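Side-chain contact in beta-lactamase (Francisella tularensis subsp. tularensis, PDB 3P09), which probably hydrolyses beta-lactam antibiotics to substituted beta-amino acids, as a class A enzyme that confers antibiotic resistance: residues 183-188 and 252-257. Residues are numbered along the deposited sequence; the frame is centred on the assembly and turned at random.
Sequences KDIYKL and PIALGI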
# COMPACT_ATOMS: atom_id res chain seq x y z
N LYS A 183 6.38 2.24 8.23
CA LYS A 183 7.06 1.25 9.06
C LYS A 183 6.63 -0.17 8.66
O LYS A 183 7.45 -1.10 8.64
CB LYS A 183 6.79 1.51 10.55
CG LYS A 183 7.50 2.77 11.09
CD LYS A 183 7.54 2.82 12.63
CE LYS A 183 6.21 2.47 13.23
NZ LYS A 183 6.31 2.20 14.70
N ASP A 184 5.36 -0.35 8.32
CA ASP A 184 4.86 -1.68 7.94
C ASP A 184 5.53 -2.23 6.69
O ASP A 184 5.95 -3.38 6.66
CB ASP A 184 3.35 -1.65 7.68
CG ASP A 184 2.54 -1.53 8.95
OD1 ASP A 184 3.10 -1.74 10.05
OD2 ASP A 184 1.33 -1.23 8.84
N ILE A 185 5.60 -1.42 5.64
CA ILE A 185 6.15 -1.92 4.38
C ILE A 185 7.65 -2.18 4.55
O ILE A 185 8.18 -3.13 4.00
CB ILE A 185 5.87 -0.96 3.19
CG1 ILE A 185 5.97 -1.72 1.86
CG2 ILE A 185 6.80 0.24 3.21
CD1 ILE A 185 5.45 -0.92 0.66
N TYR A 186 8.31 -1.35 5.34
CA TYR A 186 9.75 -1.54 5.58
C TYR A 186 9.99 -2.82 6.37
O TYR A 186 10.88 -3.60 6.06
CB TYR A 186 10.32 -0.36 6.38
CG TYR A 186 11.83 -0.41 6.51
CD1 TYR A 186 12.44 -1.06 7.58
CD2 TYR A 186 12.65 0.17 5.54
CE1 TYR A 186 13.83 -1.11 7.69
CE2 TYR A 186 14.03 0.11 5.64
CZ TYR A 186 14.61 -0.52 6.72
OH TYR A 186 15.98 -0.57 6.81
N LYS A 187 9.17 -3.02 7.40
CA LYS A 187 9.35 -4.19 8.25
C LYS A 187 9.12 -5.46 7.44
O LYS A 187 9.86 -6.45 7.57
CB LYS A 187 8.41 -4.13 9.46
CG LYS A 187 8.58 -5.27 10.44
CD LYS A 187 8.02 -4.86 11.81
CE LYS A 187 8.16 -5.98 12.83
NZ LYS A 187 9.57 -6.41 13.00
N LEU A 188 8.10 -5.44 6.58
CA LEU A 188 7.81 -6.62 5.76
C LEU A 188 8.93 -6.94 4.77
O LEU A 188 9.28 -8.11 4.54
CB LEU A 188 6.47 -6.45 5.04
CG LEU A 188 5.22 -6.65 5.92
CD1 LEU A 188 3.99 -6.18 5.19
CD2 LEU A 188 5.07 -8.12 6.36
N PRO A 252 18.24 0.52 1.00
CA PRO A 252 16.85 0.85 0.66
C PRO A 252 16.16 1.71 1.71
O PRO A 252 16.53 1.71 2.89
CB PRO A 252 16.17 -0.52 0.55
CG PRO A 252 17.05 -1.47 1.28
CD PRO A 252 18.45 -0.93 1.15
N ILE A 253 15.16 2.47 1.26
CA ILE A 253 14.35 3.28 2.16
C ILE A 253 12.89 2.99 1.89
O ILE A 253 12.53 2.41 0.86
CB ILE A 253 14.63 4.78 1.98
CG1 ILE A 253 14.45 5.20 0.51
CG2 ILE A 253 16.06 5.11 2.38
CD1 ILE A 253 14.05 6.62 0.36
N ALA A 254 12.03 3.33 2.84
CA ALA A 254 10.59 3.22 2.58
C ALA A 254 10.03 4.62 2.56
O ALA A 254 10.52 5.51 3.26
CB ALA A 254 9.91 2.38 3.64
N LEU A 255 8.99 4.83 1.76
CA LEU A 255 8.40 6.15 1.67
C LEU A 255 6.90 5.99 1.51
O LEU A 255 6.45 5.32 0.58
CB LEU A 255 8.98 6.91 0.47
CG LEU A 255 8.25 8.18 0.04
CD1 LEU A 255 8.23 9.23 1.17
CD2 LEU A 255 8.90 8.74 -1.21
N GLY A 256 6.14 6.58 2.42
CA GLY A 256 4.69 6.60 2.32
C GLY A 256 4.23 8.03 2.09
O GLY A 256 4.68 8.94 2.78
N ILE A 257 3.36 8.23 1.10
CA ILE A 257 2.74 9.53 0.85
C ILE A 257 1.23 9.33 0.74
O ILE A 257 0.77 8.60 -0.15
CB ILE A 257 3.26 10.18 -0.45
CG1 ILE A 257 4.79 10.32 -0.41
CG2 ILE A 257 2.60 11.53 -0.66
CD1 ILE A 257 5.39 10.87 -1.70
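Tyr-186 leans from helix 178-190 over the strand residues Ala-254 and Pro-252, touching them with its CB and one long edge of its ring. CB starts the contact: it lies 3.9 Å from Ala-254 CB, methylene against methyl. With CG anti to the backbone N (chi1 -173°), the ring runs on from there alongside the strand, in the direction of its Pro-252 end. CD2 is still beside the alanine, 4.0 Å from Ala-254 CB, and the methyl lies near the ring plane, so it meets the edge rather than the face. One atom further, CE2 comes to 4.0 Å from Pro-252 O, which is also near that plane. This is a long approach of an aromatic C-H edge to a carbonyl oxygen; the oxygen is buried here and has no hydrogen-bond partner in the model. CZ and OH lie farther off and make no contact with the strand. Elsewhere the side chain touches Leu-44 and Thr-46, and its ring meets that of Phe-190 with the planes inclined at about 55°.

In the class A beta-lactamase fold, helices pack on both faces of a five-stranded antiparallel sheet. Strand 253-260 is the middle one, between 38-44 and 239-246: Ala-254 faces helix 178-190, while Ile-253 and Leu-255 point away and pack on the C-terminal helix 271-289. The alanine methyl meets the helix at two neighbouring residues. Besides Tyr-186 CB it touches Ile-185 CG2 at 3.8 Å. Ile-185 has CG1 anti to its N (chi1 -159°), which carries the longer branch clear of Ala-254 and turns the short CG2 branch onto it. On helix 66-80, Phe-68 also packs against Ile-185.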